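Local coordinates for protein arylesterase (Sulfolobus solfataricus, PDB 5L2P) that hydrolyses aromatic esters, p-nitrophenyl esters of fatty acids and organophosphates such as paraoxon, with a broad substrate range, at residues V78-G83 and D95-I100; F153-G158 and V280-G285; F274-N279 and P287-Q292. All coordinates share one frame; numbering follows the deposited sequence.

Contact 1 of 3, residues V78-G83 and D95-I100; sequences VMHFHG and DAISRI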
# COMPACT_ATOMS: atom_id res chain seq x y z
N VAL A 78 -19.16 27.98 -11.15
CA VAL A 78 -17.94 27.29 -10.77
C VAL A 78 -16.75 28.22 -10.90
O VAL A 78 -16.45 28.68 -11.98
CB VAL A 78 -17.72 26.06 -11.64
CG1 VAL A 78 -16.39 25.37 -11.29
CG2 VAL A 78 -18.89 25.07 -11.49
N MET A 79 -16.09 28.50 -9.77
CA MET A 79 -14.86 29.28 -9.77
C MET A 79 -13.71 28.33 -10.03
O MET A 79 -13.54 27.34 -9.31
CB MET A 79 -14.64 29.96 -8.45
CG MET A 79 -15.74 30.90 -8.01
SD MET A 79 -15.92 32.31 -9.08
CE MET A 79 -14.32 33.06 -9.03
N HIS A 80 -12.89 28.66 -11.03
CA HIS A 80 -11.81 27.79 -11.44
C HIS A 80 -10.47 28.46 -11.18
O HIS A 80 -10.18 29.52 -11.72
CB HIS A 80 -11.97 27.45 -12.92
CG HIS A 80 -10.88 26.55 -13.45
ND1 HIS A 80 -10.65 26.40 -14.80
CD2 HIS A 80 -9.96 25.78 -12.82
CE1 HIS A 80 -9.64 25.56 -14.99
NE2 HIS A 80 -9.21 25.17 -13.80
N PHE A 81 -9.65 27.84 -10.33
CA PHE A 81 -8.31 28.30 -10.06
C PHE A 81 -7.32 27.34 -10.70
O PHE A 81 -7.35 26.13 -10.39
CB PHE A 81 -8.09 28.35 -8.55
CG PHE A 81 -9.22 29.00 -7.77
CD1 PHE A 81 -9.79 30.17 -8.20
CD2 PHE A 81 -9.66 28.45 -6.60
CE1 PHE A 81 -10.79 30.79 -7.47
CE2 PHE A 81 -10.66 29.06 -5.84
CZ PHE A 81 -11.25 30.23 -6.30
N HIS A 82 -6.47 27.84 -11.61
CA HIS A 82 -5.49 26.99 -12.29
C HIS A 82 -4.37 26.53 -11.36
O HIS A 82 -4.16 27.12 -10.32
CB HIS A 82 -4.87 27.73 -13.50
CG HIS A 82 -4.01 28.90 -13.12
ND1 HIS A 82 -2.68 28.76 -12.80
CD2 HIS A 82 -4.30 30.22 -12.98
CE1 HIS A 82 -2.18 29.95 -12.49
NE2 HIS A 82 -3.13 30.85 -12.60
N GLY A 83 -3.67 25.49 -11.76
CA GLY A 83 -2.48 25.01 -11.05
C GLY A 83 -1.18 25.60 -11.64
O GLY A 83 -1.21 26.58 -12.39
N ASP A 95 -7.42 26.68 -19.98
CA ASP A 95 -8.59 27.13 -20.76
C ASP A 95 -9.43 25.95 -21.26
O ASP A 95 -10.65 25.98 -21.19
CB ASP A 95 -8.10 27.98 -21.93
CG ASP A 95 -9.24 28.55 -22.78
OD1 ASP A 95 -9.83 29.58 -22.42
OD2 ASP A 95 -9.56 27.95 -23.82
N ALA A 96 -8.76 24.92 -21.76
CA ALA A 96 -9.42 23.71 -22.29
C ALA A 96 -10.22 22.96 -21.20
O ALA A 96 -11.30 22.41 -21.50
CB ALA A 96 -8.41 22.76 -22.94
N ILE A 97 -9.70 22.97 -19.97
CA ILE A 97 -10.42 22.40 -18.84
C ILE A 97 -11.69 23.18 -18.53
O ILE A 97 -12.75 22.57 -18.30
CB ILE A 97 -9.57 22.28 -17.58
CG1 ILE A 97 -8.31 21.44 -17.86
CG2 ILE A 97 -10.38 21.60 -16.47
CD1 ILE A 97 -8.53 20.07 -18.51
N SER A 98 -11.57 24.52 -18.53
CA SER A 98 -12.70 25.37 -18.20
C SER A 98 -13.83 25.19 -19.18
O SER A 98 -14.99 25.22 -18.78
CB SER A 98 -12.28 26.83 -18.20
OG SER A 98 -11.15 27.07 -17.37
N ARG A 99 -13.50 25.02 -20.46
CA ARG A 99 -14.49 24.82 -21.52
C ARG A 99 -15.24 23.51 -21.36
O ARG A 99 -16.46 23.48 -21.44
CB ARG A 99 -13.83 24.83 -22.91
CG ARG A 99 -13.34 26.17 -23.33
CD ARG A 99 -12.19 26.08 -24.36
NE ARG A 99 -11.96 27.37 -24.96
CZ ARG A 99 -12.74 27.90 -25.90
NH1 ARG A 99 -13.77 27.25 -26.37
NH2 ARG A 99 -12.46 29.09 -26.40
N ILE A 100 -14.51 22.41 -21.17
CA ILE A 100 -15.13 21.11 -20.94
C ILE A 100 -15.96 21.14 -19.65
O ILE A 100 -17.06 20.56 -19.60
CB ILE A 100 -14.10 19.99 -20.84
CG1 ILE A 100 -13.36 19.83 -22.17
CG2 ILE A 100 -14.76 18.66 -20.49
CD1 ILE A 100 -12.05 19.06 -22.04

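Contact 2 of 3, residues F153-G158 and V280-G285; sequences FGISAG and VHAFLG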
# COMPACT_ATOMS: atom_id res chain seq x y z
N PHE A 153 -13.28 24.95 -7.95
CA PHE A 153 -12.61 23.87 -8.65
C PHE A 153 -11.16 24.26 -8.91
O PHE A 153 -10.86 25.43 -9.15
CB PHE A 153 -13.35 23.59 -9.94
CG PHE A 153 -12.67 22.63 -10.85
CD1 PHE A 153 -11.73 23.08 -11.78
CD2 PHE A 153 -12.99 21.27 -10.82
CE1 PHE A 153 -11.09 22.20 -12.65
CE2 PHE A 153 -12.35 20.37 -11.67
CZ PHE A 153 -11.41 20.86 -12.61
N GLY A 154 -10.24 23.32 -8.83
CA GLY A 154 -8.85 23.63 -8.94
C GLY A 154 -7.98 22.41 -9.01
O GLY A 154 -8.29 21.40 -8.41
N ILE A 155 -6.87 22.51 -9.77
CA ILE A 155 -5.93 21.41 -10.01
C ILE A 155 -4.57 21.73 -9.40
O ILE A 155 -4.03 22.77 -9.62
CB ILE A 155 -5.81 21.11 -11.51
CG1 ILE A 155 -7.18 20.69 -12.07
CG2 ILE A 155 -4.75 20.05 -11.80
CD1 ILE A 155 -7.30 20.71 -13.58
N SER A 156 -4.05 20.82 -8.59
CA SER A 156 -2.68 20.92 -8.05
C SER A 156 -2.49 22.10 -7.02
O SER A 156 -2.99 22.06 -5.92
CB SER A 156 -1.69 20.96 -9.21
OG SER A 156 -0.38 21.04 -8.73
N ALA A 157 -1.78 23.14 -7.38
CA ALA A 157 -1.79 24.38 -6.60
C ALA A 157 -3.19 24.97 -6.59
O ALA A 157 -3.56 25.65 -5.65
CB ALA A 157 -0.79 25.40 -7.19
N GLY A 158 -3.93 24.77 -7.67
CA GLY A 158 -5.32 25.20 -7.74
C GLY A 158 -6.16 24.46 -6.71
O GLY A 158 -7.08 25.03 -6.13
N VAL A 280 -0.39 9.82 -13.73
CA VAL A 280 0.52 10.64 -12.96
C VAL A 280 -0.20 11.92 -12.59
O VAL A 280 -1.37 12.09 -12.88
CB VAL A 280 1.84 10.90 -13.72
CG1 VAL A 280 2.54 9.56 -14.01
CG2 VAL A 280 1.63 11.73 -14.98
N HIS A 281 0.50 12.81 -11.91
CA HIS A 281 -0.08 14.05 -11.45
C HIS A 281 -0.77 14.83 -12.57
O HIS A 281 -0.21 15.04 -13.64
CB HIS A 281 1.01 14.90 -10.82
CG HIS A 281 0.55 16.25 -10.37
ND1 HIS A 281 -0.21 16.44 -9.24
CD2 HIS A 281 0.76 17.47 -10.90
CE1 HIS A 281 -0.44 17.73 -9.09
NE2 HIS A 281 0.13 18.38 -10.09
N ALA A 282 -2.01 15.23 -12.29
CA ALA A 282 -2.82 16.05 -13.22
C ALA A 282 -3.20 15.34 -14.54
O ALA A 282 -3.69 15.95 -15.43
CB ALA A 282 -2.14 17.37 -13.47
N PHE A 283 -2.98 14.03 -14.61
CA PHE A 283 -3.35 13.22 -15.76
C PHE A 283 -2.59 13.62 -17.02
O PHE A 283 -3.06 13.46 -18.13
CB PHE A 283 -4.87 13.20 -15.96
CG PHE A 283 -5.64 13.15 -14.66
CD1 PHE A 283 -5.54 12.08 -13.80
CD2 PHE A 283 -6.42 14.23 -14.26
CE1 PHE A 283 -6.21 12.05 -12.58
CE2 PHE A 283 -7.10 14.22 -13.05
CZ PHE A 283 -6.99 13.12 -12.21
N LEU A 284 -1.36 14.11 -16.83
CA LEU A 284 -0.50 14.51 -17.92
C LEU A 284 -0.08 13.34 -18.78
O LEU A 284 0.22 12.26 -18.27
CB LEU A 284 0.71 15.24 -17.36
CG LEU A 284 0.28 16.68 -17.02
CD1 LEU A 284 1.04 17.22 -15.81
CD2 LEU A 284 0.41 17.63 -18.23
N GLY A 285 -0.03 13.58 -20.09
CA GLY A 285 0.25 12.53 -21.06
C GLY A 285 -0.97 11.70 -21.44
O GLY A 285 -0.83 10.73 -22.20

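Contact 3 of 3, residues F274-N279 and P287-Q292; sequences FRVNGN and PRTSRQ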
# COMPACT_ATOMS: atom_id res chain seq x y z
N PHE A 274 -12.02 9.78 -5.01
CA PHE A 274 -11.62 8.64 -5.83
C PHE A 274 -10.24 8.85 -6.35
O PHE A 274 -9.79 9.97 -6.44
CB PHE A 274 -12.62 8.31 -6.95
CG PHE A 274 -12.88 9.43 -7.89
CD1 PHE A 274 -13.86 10.36 -7.62
CD2 PHE A 274 -12.16 9.53 -9.07
CE1 PHE A 274 -14.10 11.40 -8.48
CE2 PHE A 274 -12.38 10.56 -9.95
CZ PHE A 274 -13.34 11.51 -9.66
N ARG A 275 -9.56 7.75 -6.64
CA ARG A 275 -8.19 7.74 -7.12
C ARG A 275 -8.20 7.22 -8.57
O ARG A 275 -8.74 6.14 -8.83
CB ARG A 275 -7.35 6.82 -6.29
CG ARG A 275 -5.91 6.66 -6.78
CD ARG A 275 -5.29 5.38 -6.17
NE ARG A 275 -5.05 5.48 -4.73
CZ ARG A 275 -4.21 4.70 -4.07
NH1 ARG A 275 -3.63 3.69 -4.66
NH2 ARG A 275 -3.91 4.97 -2.83
N VAL A 276 -7.61 8.00 -9.49
CA VAL A 276 -7.49 7.57 -10.89
C VAL A 276 -6.21 6.73 -11.05
O VAL A 276 -5.09 7.23 -10.84
CB VAL A 276 -7.44 8.77 -11.84
CG1 VAL A 276 -7.29 8.32 -13.29
CG2 VAL A 276 -8.69 9.64 -11.67
N ASN A 277 -6.38 5.46 -11.40
CA ASN A 277 -5.23 4.59 -11.52
C ASN A 277 -4.47 4.75 -12.86
O ASN A 277 -5.01 5.19 -13.85
CB ASN A 277 -5.65 3.14 -11.30
CG ASN A 277 -6.23 2.87 -9.87
OD1 ASN A 277 -5.77 3.40 -8.86
ND2 ASN A 277 -7.25 2.03 -9.80
N GLY A 278 -3.19 4.37 -12.86
CA GLY A 278 -2.35 4.34 -14.04
C GLY A 278 -2.01 5.71 -14.60
O GLY A 278 -1.58 5.83 -15.75
N ASN A 279 -2.16 6.72 -13.75
CA ASN A 279 -1.96 8.10 -14.12
C ASN A 279 -1.09 8.83 -13.17
O ASN A 279 -1.01 8.49 -12.01
CB ASN A 279 -3.27 8.83 -14.28
CG ASN A 279 -3.92 8.56 -15.64
OD1 ASN A 279 -3.77 9.35 -16.60
ND2 ASN A 279 -4.55 7.43 -15.74
N PRO A 287 -4.68 13.02 -22.45
CA PRO A 287 -5.79 13.94 -22.62
C PRO A 287 -7.15 13.26 -22.53
O PRO A 287 -8.11 13.91 -22.12
CB PRO A 287 -5.56 14.55 -24.04
CG PRO A 287 -4.54 13.71 -24.68
CD PRO A 287 -3.72 13.12 -23.58
N ARG A 288 -7.24 11.99 -22.91
CA ARG A 288 -8.49 11.22 -22.77
C ARG A 288 -8.93 11.13 -21.29
O ARG A 288 -10.07 11.42 -20.96
CB ARG A 288 -8.34 9.79 -23.34
CG ARG A 288 -9.60 8.91 -23.16
CD ARG A 288 -9.43 7.45 -23.64
NE ARG A 288 -8.16 6.88 -23.19
CZ ARG A 288 -7.90 6.38 -21.97
NH1 ARG A 288 -8.84 6.33 -20.99
NH2 ARG A 288 -6.68 5.93 -21.71
N THR A 289 -8.01 10.74 -20.41
CA THR A 289 -8.30 10.69 -18.97
C THR A 289 -8.64 12.06 -18.38
O THR A 289 -9.55 12.20 -17.55
CB THR A 289 -7.12 10.12 -18.19
OG1 THR A 289 -6.78 8.85 -18.73
CG2 THR A 289 -7.48 9.90 -16.77
N SER A 290 -7.91 13.08 -18.82
CA SER A 290 -8.12 14.44 -18.35
C SER A 290 -9.53 14.92 -18.69
O SER A 290 -10.21 15.57 -17.90
CB SER A 290 -7.08 15.35 -18.96
OG SER A 290 -7.31 16.68 -18.53
N ARG A 291 -9.98 14.55 -19.87
CA ARG A 291 -11.32 14.90 -20.30
C ARG A 291 -12.39 14.17 -19.48
O ARG A 291 -13.36 14.76 -19.01
CB ARG A 291 -11.50 14.60 -21.80
CG ARG A 291 -12.89 14.88 -22.29
CD ARG A 291 -13.02 14.48 -23.72
NE ARG A 291 -12.28 15.43 -24.55
CZ ARG A 291 -12.76 16.62 -24.95
NH1 ARG A 291 -13.98 17.03 -24.59
NH2 ARG A 291 -12.01 17.40 -25.72
N GLN A 292 -12.20 12.86 -19.34
CA GLN A 292 -13.14 12.00 -18.61
C GLN A 292 -13.34 12.41 -17.18
O GLN A 292 -14.48 12.47 -16.70
CB GLN A 292 -12.69 10.54 -18.67
CG GLN A 292 -12.91 9.91 -20.04
CD GLN A 292 -12.44 8.49 -20.10
OE1 GLN A 292 -11.30 8.17 -19.74
NE2 GLN A 292 -13.33 7.62 -20.55

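Contact 1 of 3, residues V78-G83 and D95-I100
His80 and Ser98 join the first two elements of a beta-alpha-beta unit of the alpha/beta hydrolase fold: strand 77-81 carries the imidazole, and helix 95-105 lies across from it before the chain returns as strand 108-112. The tight part is polar and buried. With CG anti to the backbone N (chi1 179°), the His80 ring stands out from the strand toward the helix, and its ND1 edge meets the hydroxyl of Ser98. His80 ND1 and Ser98 OG are hydrogen-bonded at 2.7 Å, with the oxygen near the ring plane; the bond is bent, at 140°, and either group could be the donor. Glu94, one residue before the helical segment, fixes the same pair from elsewhere: its OE1 is bonded to His80 NE2 and its backbone O to Ser98 OG. Both ring nitrogens are thus engaged, which should hold the imidazole against rotation. Glu94 OE2 accepts the N-H of Gly83, which with His82 belongs to the motif that by similarity builds the oxyanion hole, so Glu94 ties His80 to that loop. Replacing the His80 imidazole with an alanine is likely to leave Ser98 OG and Glu94 OE1 without their common partner and to open a gap beside Ile97. Ile97 adds a looser apolar touch, its CB lying 4.2 Å from His80 CE1, while the end of its chain turns off toward Phe153 and Ser290. Phe153 meets the imidazole edge-to-face. The far side of the helix contrasts with this: Arg99 is partly exposed and turns its guanidinium edge to Asp95. Its NH1 is bonded to the backbone O of Asp45, and its NE forms a salt bridge of 2.7 Å with the syn side of Asp95 OD2, 28° out of the carboxylate plane.

Contact 2 of 3, residues F153-G158 and V280-G285
Ile155 and Ser156 face Ala282 and His281 where strand 150-155 turns sharply into helix 157-171, the nucleophile elbow of an alpha/beta hydrolase. At the start, Phe153 and Gly154 lie in the central sheet, and Phe153 packs on Val180 and Val182 of the next strand. Gly154 matches the first glycine of the GxSxG pattern: a CB there would run into Gly158 O across the turn. Ile155 follows with an apolar touch, its CG2 branch resting 4.1 Å from Ala282 CB. Ser156 occupies the tip of the elbow with a positive phi of 69°, and a chi1 of -179° swings its hydroxyl away from its own N and out to the imidazole. Ser156 OG donates to His281 NE2 over 3.0 Å, reaching the ring at its edge, 11° out of plane. Ala282 CB sits over one face of that imidazole, offset toward the rim. After Ser156 the helix begins at Ala157, and Gly158 N bonds back to Ile155 O at 2.8 Å, closing the turn. On the other side of the ring, His281 ND1 is hydrogen-bonded to Asp251 OD2, so the imidazole has a partner at each nitrogen. The line from Ser156 through His281 to Asp251 is consistent with a catalytic triad, in which His281 would probably accept the proton of Ser156 OG as that oxygen attacks the substrate.

Contact 3 of 3, residues F274-N279 and P287-Q292
Val276 and Thr289 reach toward each other tip to tip, and their methyls provide the apolar part of this buried contact between the end of strand 271-276 and the first turns of helix 287-305. Val276 CG1 stops 3.8 Å from Thr289 CG2; Phe283, Val293 and Val246 also pack on the valine. Asn279 and Thr289 meet from opposite directions, and here too the threonine methyl does the touching: Thr289 CG2 rests against the amide, 3.8 Å from Asn279 OD1 and 4.0 Å from both CG and ND2 of Asn279. The polar ends do not bond to each other. Asn279 OD1 and Thr289 OG1 remain 3.7 Å apart, and each side chain has a bond elsewhere. Asn279 ND2 donates to Asn277 O at 3.0 Å and 160°, steadying the corner that follows the strand, whereas Thr289 OG1 is bonded to the hydroxyl of Ser286. Arg288 and Arg291 make their salt bridges outside the contact, with Glu6 and Asp45. Between subunits, residues Phe274 to Val276 pair antiparallel with a strand of a second subunit in the crystal assembly, and Leu272 of that subunit packs on Thr289. The contact thus brings together the last sheet strand and the C-terminal helix on either end of the loop that carries His281 to the active site, as in the alpha/beta hydrolase fold.

Contacts 1 and 2 lie near the centre of the chain, on adjacent strands 77-81 and 150-155, joined by backbone hydrogen bonds between Phe153 and both Met79 and Phe81. Contact 1 is buried; contact 3, buried too, lies farther out, at the edge strand that continues into a second subunit. Contact 2 is the partly buried one and holds two members of the catalytic site; contact 1 fastens a helix to the strand that leads into the oxyanion motif, so named by similarity. Polar bonds dominate contacts 1 and 2, whereas contact 3 relies on methyl packing. Contacts 2 and 3 alternate along the chain: the histidine loop lies between 274-279 and 287-292, with Phe283 beside Thr289. Ile100 against Arg291 links contacts 1 and 3.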